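Local coordinates for NTF2 domain-containing protein (Chaetomium thermophilum, PDB 4X2H) that has an NTF2-like fold, pairs with a chain of a different protein, and may serve in nuclear transport, as some relatives do, at residues Pro24-Tyr29 / Glu58-Leu63; Ile46-Arg51 / Ala176-Arg181; Val94-Ala99 / Val119-Ala124; Leu125-Ser130 / Asp151-Val156. One frame throughout, in Å; residues are numbered along the deposited sequence.

Contact 1: residues Pro24-Tyr29 / Glu58-Leu63; sequences PVASGY and EWDTML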
loop_
_atom_site.group_PDB
_atom_site.type_symbol
_atom_site.label_atom_id
_atom_site.label_comp_id
_atom_site.label_asym_id
_atom_site.label_seq_id
_atom_site.Cartn_x
_atom_site.Cartn_y
_atom_site.Cartn_z
ATOM N N PRO B 24 -3.035 20.729 -8.328
ATOM C CA PRO B 24 -4.052 19.704 -8.058
ATOM C C PRO B 24 -3.636 18.300 -8.492
ATOM O O PRO B 24 -2.909 18.151 -9.476
ATOM C CB PRO B 24 -5.257 20.186 -8.871
ATOM C CG PRO B 24 -4.662 20.964 -9.987
ATOM C CD PRO B 24 -3.432 21.624 -9.429
ATOM N N VAL B 25 -4.098 17.288 -7.762
ATOM C CA VAL B 25 -3.834 15.895 -8.121
ATOM C C VAL B 25 -5.092 15.177 -8.614
ATOM O O VAL B 25 -5.044 13.990 -8.914
ATOM C CB VAL B 25 -3.241 15.103 -6.931
ATOM C CG1 VAL B 25 -1.852 15.619 -6.587
ATOM C CG2 VAL B 25 -4.157 15.165 -5.714
ATOM N N ALA B 26 -6.205 15.899 -8.717
ATOM C CA ALA B 26 -7.485 15.286 -9.083
ATOM C C ALA B 26 -7.441 14.600 -10.451
ATOM O O ALA B 26 -8.159 13.624 -10.690
ATOM C CB ALA B 26 -8.590 16.332 -9.059
ATOM N N SER B 27 -6.599 15.101 -11.347
ATOM C CA SER B 27 -6.493 14.527 -12.684
ATOM C C SER B 27 -5.860 13.134 -12.652
ATOM O O SER B 27 -5.904 12.405 -13.646
ATOM C CB SER B 27 -5.683 15.445 -13.600
ATOM O OG SER B 27 -4.306 15.407 -13.276
ATOM N N GLY B 28 -5.285 12.766 -11.510
ATOM C CA GLY B 28 -4.664 11.461 -11.353
ATOM C C GLY B 28 -5.624 10.373 -10.895
ATOM O O GLY B 28 -5.220 9.225 -10.716
ATOM N N TYR B 29 -6.891 10.734 -10.705
ATOM C CA TYR B 29 -7.915 9.792 -10.238
ATOM C C TYR B 29 -8.828 9.337 -11.372
ATOM O O TYR B 29 -8.924 10.004 -12.402
ATOM C CB TYR B 29 -8.748 10.427 -9.130
ATOM C CG TYR B 29 -7.973 10.670 -7.859
ATOM C CD1 TYR B 29 -7.084 11.734 -7.760
ATOM C CD2 TYR B 29 -8.120 9.834 -6.761
ATOM C CE1 TYR B 29 -6.375 11.964 -6.608
ATOM C CE2 TYR B 29 -7.406 10.061 -5.594
ATOM C CZ TYR B 29 -6.533 11.123 -5.532
ATOM O OH TYR B 29 -5.820 11.360 -4.387
ATOM N N GLU B 58 -12.386 17.509 -3.647
ATOM C CA GLU B 58 -12.460 17.870 -2.236
ATOM C C GLU B 58 -11.118 17.621 -1.556
ATOM O O GLU B 58 -10.675 18.415 -0.725
ATOM C CB GLU B 58 -13.570 17.092 -1.526
ATOM C CG GLU B 58 -13.718 17.469 -0.057
ATOM C CD GLU B 58 -14.888 16.784 0.622
ATOM O OE1 GLU B 58 -14.970 16.858 1.868
ATOM O OE2 GLU B 58 -15.727 16.176 -0.080
ATOM N N TRP B 59 -10.470 16.519 -1.916
ATOM C CA TRP B 59 -9.139 16.207 -1.406
ATOM C C TRP B 59 -8.150 17.314 -1.766
ATOM O O TRP B 59 -7.344 17.719 -0.933
ATOM C CB TRP B 59 -8.689 14.847 -1.949
ATOM C CG TRP B 59 -7.243 14.475 -1.733
ATOM C CD1 TRP B 59 -6.396 13.943 -2.665
ATOM C CD2 TRP B 59 -6.482 14.581 -0.519
ATOM N NE1 TRP B 59 -5.163 13.715 -2.113
ATOM C CE2 TRP B 59 -5.187 14.096 -0.796
ATOM C CE3 TRP B 59 -6.768 15.036 0.771
ATOM C CZ2 TRP B 59 -4.182 14.060 0.164
ATOM C CZ3 TRP B 59 -5.764 15.006 1.724
ATOM C CH2 TRP B 59 -4.491 14.514 1.419
ATOM N N ASP B 60 -8.221 17.824 -2.995
ATOM C CA ASP B 60 -7.383 18.958 -3.388
ATOM C C ASP B 60 -7.653 20.177 -2.500
ATOM O O ASP B 60 -6.730 20.910 -2.126
ATOM C CB ASP B 60 -7.613 19.319 -4.860
ATOM C CG ASP B 60 -6.695 18.552 -5.809
ATOM O OD1 ASP B 60 -5.530 18.289 -5.440
ATOM O OD2 ASP B 60 -7.135 18.221 -6.934
ATOM N N THR B 61 -8.918 20.385 -2.147
ATOM C CA THR B 61 -9.290 21.515 -1.298
ATOM C C THR B 61 -8.752 21.331 0.118
ATOM O O THR B 61 -8.283 22.284 0.746
ATOM C CB THR B 61 -10.818 21.700 -1.256
ATOM O OG1 THR B 61 -11.290 22.013 -2.570
ATOM C CG2 THR B 61 -11.215 22.824 -0.305
ATOM N N MET B 62 -8.815 20.101 0.616
ATOM C CA MET B 62 -8.303 19.786 1.944
ATOM C C MET B 62 -6.797 20.025 2.020
ATOM O O MET B 62 -6.285 20.513 3.034
ATOM C CB MET B 62 -8.637 18.338 2.307
ATOM C CG MET B 62 -10.129 18.098 2.495
ATOM S SD MET B 62 -10.590 16.356 2.528
ATOM C CE MET B 62 -9.777 15.807 4.021
ATOM N N LEU B 63 -6.088 19.688 0.947
ATOM C CA LEU B 63 -4.650 19.929 0.883
ATOM C C LEU B 63 -4.359 21.426 0.935
ATOM O O LEU B 63 -3.431 21.861 1.615
ATOM C CB LEU B 63 -4.056 19.316 -0.386
ATOM C CG LEU B 63 -3.874 17.796 -0.368
ATOM C CD1 LEU B 63 -3.575 17.291 -1.773
ATOM C CD2 LEU B 63 -2.766 17.390 0.601
#
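The loop that follows helix 3-20 is held to helix 56-66 by the carboxylate of Asp-60, which receives the consecutive backbone N-H groups of Val-25 and Ala-26. Val-25 N reaches Asp-60 OD1 at 2.9 Å in a nearly straight bond (166°), using that oxygen's syn lone pair. The second bond, from Ala-26 N to Asp-60 OD2 at 3.1 Å, is strongly bent and weak. The carboxylate thus spans the start of the short 3-10 turn 26-28, and Pro-24 CB and Ala-26 CB lie close to Asp-60 OD2, at 3.3 and 3.2 Å. In this family helices pack against the concave face of a curved sheet, and here the loop and helix 56-66 approach one another beside that sheet. Next to the carboxylate, with Val-25 CG1 anti to the carbonyl carbon (chi1 -67°), CG2 falls between the backbone N and the carbonyl carbon, 4.0 Å from Trp-59 CD1. The side chains of Tyr-29 and Trp-59 cross at about a right angle, with Tyr-29 OH 3.2 Å from Trp-59 CD1. That hydroxyl is not hydrogen-bonded to the nearby Trp-59 NE1: Tyr-29 OH pairs with His-178 ND1, and Trp-59 NE1 with the hydroxyl of Tyr-15 on helix 3-20. One face of the indole is met from within its own helix by Leu-63 CD1, 3.7 Å above the ring plane and offset toward the rim.

Contact 2: residues Ile46-Arg51 / Ala176-Arg181; sequences ITINGR and ASHKYR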
loop_
_atom_site.group_PDB
_atom_site.type_symbol
_atom_site.label_atom_id
_atom_site.label_comp_id
_atom_site.label_asym_id
_atom_site.label_seq_id
_atom_site.Cartn_x
_atom_site.Cartn_y
_atom_site.Cartn_z
ATOM N N ILE B 46 -11.735 7.222 -1.545
ATOM C CA ILE B 46 -10.713 8.038 -0.892
ATOM C C ILE B 46 -10.981 8.154 0.606
ATOM O O ILE B 46 -12.059 8.578 1.021
ATOM C CB ILE B 46 -10.650 9.454 -1.497
ATOM C CG1 ILE B 46 -10.436 9.380 -3.014
ATOM C CG2 ILE B 46 -9.534 10.264 -0.856
ATOM C CD1 ILE B 46 -10.599 10.710 -3.722
ATOM N N THR B 47 -9.987 7.778 1.404
ATOM C CA THR B 47 -10.051 7.923 2.857
ATOM C C THR B 47 -8.845 8.731 3.303
ATOM O O THR B 47 -7.711 8.351 3.036
ATOM C CB THR B 47 -10.064 6.560 3.574
ATOM O OG1 THR B 47 -11.006 5.690 2.932
ATOM C CG2 THR B 47 -10.448 6.727 5.039
ATOM N N ILE B 48 -9.096 9.853 3.974
ATOM C CA ILE B 48 -8.033 10.748 4.419
ATOM C C ILE B 48 -8.035 10.809 5.942
ATOM O O ILE B 48 -8.928 11.412 6.539
ATOM C CB ILE B 48 -8.205 12.171 3.841
ATOM C CG1 ILE B 48 -8.291 12.135 2.310
ATOM C CG2 ILE B 48 -7.070 13.083 4.301
ATOM C CD1 ILE B 48 -7.072 11.537 1.615
ATOM N N ASN B 49 -7.035 10.182 6.557
ATOM C CA ASN B 49 -6.949 10.087 8.011
ATOM C C ASN B 49 -8.263 9.573 8.591
ATOM O O ASN B 49 -8.714 10.035 9.634
ATOM C CB ASN B 49 -6.581 11.440 8.624
ATOM C CG ASN B 49 -5.083 11.654 8.727
ATOM O OD1 ASN B 49 -4.294 10.732 8.536
ATOM N ND2 ASN B 49 -4.685 12.870 9.056
ATOM N N GLY B 50 -8.880 8.627 7.890
ATOM C CA GLY B 50 -10.075 7.965 8.383
ATOM C C GLY B 50 -11.376 8.635 7.987
ATOM O O GLY B 50 -12.454 8.140 8.317
ATOM N N ARG B 51 -11.286 9.756 7.282
ATOM C CA ARG B 51 -12.474 10.423 6.759
ATOM C C ARG B 51 -12.680 10.056 5.293
ATOM O O ARG B 51 -11.800 10.285 4.466
ATOM C CB ARG B 51 -12.350 11.938 6.899
ATOM C CG ARG B 51 -13.606 12.699 6.493
ATOM C CD ARG B 51 -13.366 14.194 6.527
ATOM N NE ARG B 51 -13.640 14.822 5.239
ATOM C CZ ARG B 51 -13.294 16.066 4.920
ATOM N NH1 ARG B 51 -12.652 16.831 5.794
ATOM N NH2 ARG B 51 -13.588 16.543 3.720
ATOM N N ALA B 176 -7.694 4.459 -8.358
ATOM C CA ALA B 176 -9.035 3.918 -8.134
ATOM C C ALA B 176 -9.386 3.927 -6.652
ATOM O O ALA B 176 -10.550 4.088 -6.283
ATOM C CB ALA B 176 -9.129 2.513 -8.680
ATOM N N SER B 177 -8.374 3.723 -5.815
ATOM C CA SER B 177 -8.518 3.797 -4.360
ATOM C C SER B 177 -7.308 4.494 -3.770
ATOM O O SER B 177 -6.203 4.394 -4.307
ATOM C CB SER B 177 -8.665 2.408 -3.728
ATOM O OG SER B 177 -9.880 1.785 -4.093
ATOM N N HIS B 178 -7.523 5.178 -2.652
ATOM C CA HIS B 178 -6.479 5.938 -1.996
ATOM C C HIS B 178 -6.794 6.029 -0.515
ATOM O O HIS B 178 -7.884 6.455 -0.147
ATOM C CB HIS B 178 -6.371 7.336 -2.607
ATOM C CG HIS B 178 -5.406 8.241 -1.907
ATOM N ND1 HIS B 178 -5.477 9.612 -2.004
ATOM C CD2 HIS B 178 -4.345 7.975 -1.108
ATOM C CE1 HIS B 178 -4.503 10.155 -1.293
ATOM N NE2 HIS B 178 -3.804 9.183 -0.738
ATOM N N LYS B 179 -5.851 5.599 0.319
ATOM C CA LYS B 179 -5.933 5.827 1.755
ATOM C C LYS B 179 -4.705 6.580 2.223
ATOM O O LYS B 179 -3.571 6.169 1.970
ATOM C CB LYS B 179 -6.048 4.522 2.537
ATOM C CG LYS B 179 -7.182 3.628 2.112
ATOM C CD LYS B 179 -7.166 2.347 2.926
ATOM C CE LYS B 179 -8.333 1.446 2.586
ATOM N NZ LYS B 179 -9.636 2.141 2.771
ATOM N N TYR B 180 -4.954 7.676 2.926
ATOM C CA TYR B 180 -3.900 8.518 3.466
ATOM C C TYR B 180 -3.922 8.461 4.979
ATOM O O TYR B 180 -4.987 8.544 5.591
ATOM C CB TYR B 180 -4.083 9.952 2.981
ATOM C CG TYR B 180 -3.152 10.968 3.598
ATOM C CD1 TYR B 180 -3.471 11.590 4.796
ATOM C CD2 TYR B 180 -1.974 11.327 2.965
ATOM C CE1 TYR B 180 -2.634 12.534 5.351
ATOM C CE2 TYR B 180 -1.129 12.272 3.511
ATOM C CZ TYR B 180 -1.461 12.870 4.702
ATOM O OH TYR B 180 -0.615 13.812 5.239
ATOM N N ARG B 181 -2.740 8.309 5.567
ATOM C CA ARG B 181 -2.569 8.385 7.010
ATOM C C ARG B 181 -1.334 9.199 7.341
ATOM O O ARG B 181 -0.273 9.002 6.753
ATOM C CB ARG B 181 -2.452 6.992 7.629
ATOM C CG ARG B 181 -3.784 6.306 7.863
ATOM C CD ARG B 181 -4.504 6.920 9.066
ATOM N NE ARG B 181 -5.841 6.366 9.253
ATOM C CZ ARG B 181 -6.728 6.843 10.119
ATOM N NH1 ARG B 181 -6.423 7.889 10.880
ATOM N NH2 ARG B 181 -7.920 6.275 10.228
HETATM O O HOH W 1 -10.088 4.487 0.610
HETATM O O HOH W 2 -3.960 9.436 11.411
HETATM O O HOH W 3 -7.338 6.963 5.931
#
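Parallel strand pairing joins Ile-46, Thr-47 and Ile-48 to His-178, Lys-179 and Tyr-180, at the one place in this largely antiparallel sheet where neighbouring strands run the same way. Thr-47 uses both of its backbone polar groups: its N binds His-178 O at 2.9 Å, and its O receives Tyr-180 N at 2.8 Å. Asn-49 N continues the pattern to Tyr-180 O (2.8 Å), although this donor is tilted 32° from the carbonyl plane as the chain enters the type I' turn 48-51. Water 3 joins Gly-50 N in that turn to the same Tyr-180 O.

On the face of Thr-47 and Lys-179 the two side chains run alongside each other, and water 1 links Thr-47 OG1 with Lys-179 NZ, which also hydrogen-bonds a polar side chain of another protein chain. On the other face Ile-48 CD1 rests 3.6 Å from Tyr-180 CB and 4.1 Å from His-178 CE1. Arg-181 bends at chi2 (-75°) and folds back, laying one face of its guanidinium over the Asn-49 to Gly-50 peptide, with CZ 3.5 Å from Asn-49 C. The edge of that group meets water 2, while outside the two segments Arg-181 NE forms a salt bridge to an acidic side chain of another protein chain. Asn-49 OD1 takes the backbone N of Ala-182.

Helix 56-66 lies over the Ile-48 side through Trp-59 and Met-62; strand 51-53 flanks one edge of the pair and strand 145-157 the other.

Contact 3: residues Val94-Ala99 / Val119-Ala124; sequences VHVINA and VRMMMA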
loop_
_atom_site.group_PDB
_atom_site.type_symbol
_atom_site.label_atom_id
_atom_site.label_comp_id
_atom_site.label_asym_id
_atom_site.label_seq_id
_atom_site.Cartn_x
_atom_site.Cartn_y
_atom_site.Cartn_z
ATOM N N VAL B 94 5.478 -1.541 -4.797
ATOM C CA VAL B 94 4.312 -1.827 -5.623
ATOM C C VAL B 94 4.199 -3.312 -5.931
ATOM O O VAL B 94 5.196 -3.974 -6.224
ATOM C CB VAL B 94 4.351 -1.026 -6.947
ATOM C CG1 VAL B 94 5.611 -1.350 -7.751
ATOM C CG2 VAL B 94 3.089 -1.282 -7.772
ATOM N N HIS B 95 2.968 -3.811 -5.839
ATOM C CA HIS B 95 2.602 -5.167 -6.234
ATOM C C HIS B 95 1.496 -5.114 -7.277
ATOM O O HIS B 95 0.587 -4.292 -7.182
ATOM C CB HIS B 95 2.096 -5.995 -5.049
ATOM C CG HIS B 95 3.119 -6.249 -3.987
ATOM N ND1 HIS B 95 2.819 -6.928 -2.826
ATOM C CD2 HIS B 95 4.432 -5.932 -3.911
ATOM C CE1 HIS B 95 3.903 -7.011 -2.075
ATOM N NE2 HIS B 95 4.894 -6.412 -2.709
ATOM N N VAL B 96 1.561 -6.013 -8.249
ATOM C CA VAL B 96 0.467 -6.197 -9.193
ATOM C C VAL B 96 -0.544 -7.150 -8.569
ATOM O O VAL B 96 -0.197 -8.280 -8.210
ATOM C CB VAL B 96 0.972 -6.744 -10.535
ATOM C CG1 VAL B 96 -0.192 -7.048 -11.478
ATOM C CG2 VAL B 96 1.940 -5.752 -11.170
ATOM N N ILE B 97 -1.785 -6.691 -8.423
ATOM C CA ILE B 97 -2.831 -7.502 -7.801
ATOM C C ILE B 97 -3.804 -8.034 -8.848
ATOM O O ILE B 97 -4.620 -8.900 -8.553
ATOM C CB ILE B 97 -3.598 -6.713 -6.724
ATOM C CG1 ILE B 97 -4.155 -5.404 -7.291
ATOM C CG2 ILE B 97 -2.680 -6.446 -5.545
ATOM C CD1 ILE B 97 -5.047 -4.648 -6.321
ATOM N N ASN B 98 -3.717 -7.507 -10.066
ATOM C CA ASN B 98 -4.397 -8.115 -11.208
ATOM C C ASN B 98 -3.641 -7.796 -12.485
ATOM O O ASN B 98 -3.728 -6.685 -13.006
ATOM C CB ASN B 98 -5.844 -7.638 -11.321
ATOM C CG ASN B 98 -6.625 -8.391 -12.387
ATOM O OD1 ASN B 98 -6.104 -9.306 -13.029
ATOM N ND2 ASN B 98 -7.885 -8.015 -12.571
ATOM N N ALA B 99 -2.897 -8.779 -12.978
ATOM C CA ALA B 99 -2.113 -8.629 -14.196
ATOM C C ALA B 99 -2.979 -8.770 -15.443
ATOM O O ALA B 99 -2.496 -8.582 -16.560
ATOM C CB ALA B 99 -0.987 -9.654 -14.221
ATOM N N VAL B 119 1.357 -4.359 -18.969
ATOM C CA VAL B 119 0.625 -3.166 -19.391
ATOM C C VAL B 119 -0.722 -3.079 -18.671
ATOM O O VAL B 119 -1.052 -2.050 -18.083
ATOM C CB VAL B 119 0.417 -3.160 -20.924
ATOM C CG1 VAL B 119 -0.532 -2.040 -21.357
ATOM C CG2 VAL B 119 1.763 -3.013 -21.626
ATOM N N ARG B 120 -1.489 -4.164 -18.713
ATOM C CA ARG B 120 -2.824 -4.184 -18.128
ATOM C C ARG B 120 -2.749 -4.532 -16.647
ATOM O O ARG B 120 -3.315 -5.531 -16.196
ATOM C CB ARG B 120 -3.719 -5.176 -18.876
ATOM C CG ARG B 120 -3.947 -4.778 -20.323
ATOM C CD ARG B 120 -5.060 -5.571 -20.987
ATOM N NE ARG B 120 -4.727 -6.988 -21.142
ATOM C CZ ARG B 120 -5.238 -7.979 -20.414
ATOM N NH1 ARG B 120 -6.123 -7.741 -19.453
ATOM N NH2 ARG B 120 -4.860 -9.227 -20.653
ATOM N N MET B 121 -2.056 -3.678 -15.902
ATOM C CA MET B 121 -1.764 -3.914 -14.492
ATOM C C MET B 121 -2.669 -3.131 -13.560
ATOM O O MET B 121 -2.810 -1.913 -13.694
ATOM C CB MET B 121 -0.319 -3.526 -14.177
ATOM C CG MET B 121 0.737 -4.245 -14.987
ATOM S SD MET B 121 2.392 -3.698 -14.514
ATOM C CE MET B 121 2.381 -1.995 -15.061
ATOM N N MET B 122 -3.268 -3.839 -12.606
ATOM C CA MET B 122 -3.866 -3.217 -11.438
ATOM C C MET B 122 -2.853 -3.348 -10.309
ATOM O O MET B 122 -2.437 -4.458 -9.976
ATOM C CB MET B 122 -5.185 -3.884 -11.065
ATOM C CG MET B 122 -5.819 -3.364 -9.801
ATOM S SD MET B 122 -7.332 -4.280 -9.446
ATOM C CE MET B 122 -8.516 -2.941 -9.420
ATOM N N MET B 123 -2.451 -2.220 -9.736
ATOM C CA MET B 123 -1.356 -2.206 -8.773
ATOM C C MET B 123 -1.773 -1.727 -7.395
ATOM O O MET B 123 -2.588 -0.815 -7.260
ATOM C CB MET B 123 -0.220 -1.322 -9.286
ATOM C CG MET B 123 0.535 -1.930 -10.456
ATOM S SD MET B 123 1.590 -0.749 -11.312
ATOM C CE MET B 123 0.365 0.308 -12.086
ATOM N N ALA B 124 -1.195 -2.365 -6.385
ATOM C CA ALA B 124 -1.271 -1.904 -5.000
ATOM C C ALA B 124 0.035 -1.209 -4.653
ATOM O O ALA B 124 1.085 -1.846 -4.596
ATOM C CB ALA B 124 -1.528 -3.066 -4.059
#
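Met-122 meets both Ile-97 and Asn-98, and its side chain shows how they share it. Its CB lies 3.8 Å from Asn-98 CB. With CG anti to the backbone N (chi1 176°), the chain runs out across Ile-97, CG coming within 3.6 Å of Ile-97 CG1. SD follows at 3.9 Å from Ile-97 CD1, and a bend at chi3 then takes the terminal methyl away from Ile-97 toward Val-156 of strand 145-157. Ile-97 extends the apolar patch in the other direction, where its CG2 touches Ala-124 CB.

On the other face, that of Val-96 and Met-123, Val-94 CG2 packs 3.6 Å from Met-123 CB, and Val-96 CG2 reaches the sulfur of Met-121 and CG of Met-123. Helix 3-20 approaches here, with Arg-4 and Ala-8 against Val-94. On the face of Met-122, His-95 turns its imidazole to polar side chains of another protein chain; Asn-98 ND2 binds the backbone of that chain, and Asn-98 OD1 takes the backbone N of Asp-100.

The backbones pair antiparallel. His-95 and Ala-124 exchange two bonds, of which Ala-124 N to His-95 O is the shorter at 2.7 Å. Met-122 N reaches Asn-98 O, but the return carbonyl is shared: Met-122 O takes Ile-97 N at 2.8 Å and, more weakly, Asn-98 N at 3.3 Å. Two residues facing one, with two N-H groups on a single carbonyl, make a classic beta bulge, here where strand 83-96, the outermost of the sheet within this chain, turns a corner.

Contact 4: residues Leu125-Ser130 / Asp151-Val156; sequences LTVSGS and DVFILV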
loop_
_atom_site.group_PDB
_atom_site.type_symbol
_atom_site.label_atom_id
_atom_site.label_comp_id
_atom_site.label_asym_id
_atom_site.label_seq_id
_atom_site.Cartn_x
_atom_site.Cartn_y
_atom_site.Cartn_z
ATOM N N LEU B 125 -0.037 0.101 -4.439
ATOM C CA LEU B 125 1.137 0.923 -4.167
ATOM C C LEU B 125 1.106 1.429 -2.736
ATOM O O LEU B 125 0.087 1.945 -2.292
ATOM C CB LEU B 125 1.188 2.104 -5.142
ATOM C CG LEU B 125 2.222 3.201 -4.876
ATOM C CD1 LEU B 125 3.631 2.676 -5.081
ATOM C CD2 LEU B 125 1.951 4.405 -5.768
ATOM N N THR B 126 2.213 1.273 -2.017
ATOM C CA THR B 126 2.349 1.866 -0.690
ATOM C C THR B 126 3.517 2.846 -0.695
ATOM O O THR B 126 4.563 2.580 -1.292
ATOM C CB THR B 126 2.550 0.795 0.407
ATOM O OG1 THR B 126 2.658 1.433 1.684
ATOM C CG2 THR B 126 3.795 -0.040 0.150
ATOM N N VAL B 127 3.314 3.990 -0.047
ATOM C CA VAL B 127 4.306 5.058 -0.012
ATOM C C VAL B 127 4.415 5.562 1.406
ATOM O O VAL B 127 3.402 5.764 2.071
ATOM C CB VAL B 127 3.936 6.239 -0.931
ATOM C CG1 VAL B 127 5.052 7.276 -0.937
ATOM C CG2 VAL B 127 3.635 5.754 -2.348
ATOM N N SER B 128 5.639 5.777 1.866
ATOM C CA SER B 128 5.851 6.296 3.207
ATOM C C SER B 128 6.912 7.382 3.195
ATOM O O SER B 128 7.793 7.406 2.336
ATOM C CB SER B 128 6.246 5.169 4.164
ATOM O OG SER B 128 5.175 4.251 4.321
ATOM N N GLY B 129 6.805 8.294 4.152
ATOM C CA GLY B 129 7.740 9.394 4.238
ATOM C C GLY B 129 7.361 10.328 5.363
ATOM O O GLY B 129 6.660 9.929 6.293
ATOM N N SER B 130 7.819 11.572 5.268
ATOM C CA SER B 130 7.540 12.571 6.286
ATOM C C SER B 130 6.795 13.759 5.698
ATOM O O SER B 130 6.935 14.077 4.512
ATOM C CB SER B 130 8.837 13.047 6.942
ATOM O OG SER B 130 9.531 11.972 7.556
ATOM N N ASP B 151 0.826 6.423 2.605
ATOM C CA ASP B 151 -0.184 6.448 1.553
ATOM C C ASP B 151 -0.288 5.067 0.930
ATOM O O ASP B 151 0.729 4.423 0.703
ATOM C CB ASP B 151 0.186 7.461 0.458
ATOM C CG ASP B 151 -0.566 8.778 0.567
ATOM O OD1 ASP B 151 -1.709 8.799 1.069
ATOM O OD2 ASP B 151 -0.005 9.805 0.115
ATOM N N VAL B 152 -1.503 4.607 0.657
ATOM C CA VAL B 152 -1.674 3.434 -0.185
ATOM C C VAL B 152 -2.638 3.765 -1.316
ATOM O O VAL B 152 -3.610 4.496 -1.130
ATOM C CB VAL B 152 -2.170 2.190 0.603
ATOM C CG1 VAL B 152 -1.096 1.726 1.594
ATOM C CG2 VAL B 152 -3.503 2.457 1.287
ATOM N N PHE B 153 -2.328 3.243 -2.497
ATOM C CA PHE B 153 -3.116 3.481 -3.699
ATOM C C PHE B 153 -3.403 2.180 -4.404
ATOM O O PHE B 153 -2.558 1.283 -4.425
ATOM C CB PHE B 153 -2.389 4.386 -4.696
ATOM C CG PHE B 153 -1.974 5.717 -4.151
ATOM C CD1 PHE B 153 -0.729 5.881 -3.574
ATOM C CD2 PHE B 153 -2.807 6.818 -4.266
ATOM C CE1 PHE B 153 -0.329 7.105 -3.107
ATOM C CE2 PHE B 153 -2.414 8.046 -3.793
ATOM C CZ PHE B 153 -1.174 8.195 -3.213
ATOM N N ILE B 154 -4.585 2.085 -5.000
ATOM C CA ILE B 154 -4.808 1.099 -6.040
ATOM C C ILE B 154 -4.817 1.834 -7.376
ATOM O O ILE B 154 -5.623 2.741 -7.600
ATOM C CB ILE B 154 -6.107 0.309 -5.834
ATOM C CG1 ILE B 154 -5.993 -0.528 -4.560
ATOM C CG2 ILE B 154 -6.359 -0.609 -7.026
ATOM C CD1 ILE B 154 -7.285 -1.185 -4.132
ATOM N N LEU B 155 -3.896 1.451 -8.248
ATOM C CA LEU B 155 -3.774 2.073 -9.558
ATOM C C LEU B 155 -4.310 1.162 -10.648
ATOM O O LEU B 155 -4.094 -0.047 -10.602
ATOM C CB LEU B 155 -2.323 2.419 -9.850
ATOM C CG LEU B 155 -1.641 3.373 -8.874
ATOM C CD1 LEU B 155 -0.172 3.455 -9.215
ATOM C CD2 LEU B 155 -2.282 4.757 -8.910
ATOM N N VAL B 156 -4.997 1.751 -11.626
ATOM C CA VAL B 156 -5.520 1.006 -12.774
ATOM C C VAL B 156 -5.075 1.677 -14.078
ATOM O O VAL B 156 -4.708 2.856 -14.085
ATOM C CB VAL B 156 -7.065 0.898 -12.734
ATOM C CG1 VAL B 156 -7.518 0.053 -11.547
ATOM C CG2 VAL B 156 -7.709 2.274 -12.684
#
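Leu-125, Phe-153 and Val-127 carry most of this antiparallel contact within the beta hairpin of strands 122-135 and 145-157, near the middle of the curved sheet of the NTF2 fold. Leu-125 and Phe-153 form a hydrogen-bonded pair. Leu-125 N gives a virtually straight bond to Phe-153 O (2.8 Å, 177°), and Phe-153 N returns one of 2.7 Å to Leu-125 O; in both, the donor lies in the carbonyl plane. Their side chains extend together from one face of the sheet, with Leu-125 CD2 3.8 Å from Phe-153 CD1 and 4.2 Å from Leu-155 CD1. Phe-153 is held from several directions: its ring stacks on His-178 of the next strand, while Phe-11 and Tyr-15 of helix 3-20 meet it edge-to-face.

Val-127 pairs with Asp-151 in the same way, through reciprocal backbone bonds of 2.7 Å between Val-127 N and Asp-151 O, and between Asp-151 N and Val-127 O. The Asp-151 carboxylate, buried on this helix-covered face, has partners for both oxygens, OD1 taking His-178 NE2 and OD2 the hydroxyl of Tyr-16. On the other face Thr-126 and Val-152 stand opposite each other as a non-hydrogen-bonded pair, next to polar side chains of another protein chain. Back on the Phe-153 side, Val-127 CG2, anti to its own carbonyl carbon, comes to the edge of the ring, 4.3 Å from Phe-153 CE1.

How the contacts relate
From the N terminus, the loop after helix 3-20 opens contact 1, and strand 45-48 opens contact 2 before helix 56-66 closes contact 1, so these two cross. Contact 3 then closes the loop between strands 83-96 and 122-135, and contact 4 the hairpin that follows; they are in series, and both are nested inside the long loop that contact 2 closes at strand 173-182. Contacts 2, 4 and 3 thus follow one another across a single sheet, while contact 1 sits at its helical side. Tyr-29 against Ile-46 joins contacts 1 and 2, a probable hydrogen bond from Ala-176 N to Ile-154 O joins 2 and 4, and a backbone hydrogen bond between Met-123 and Leu-155 joins 3 and 4.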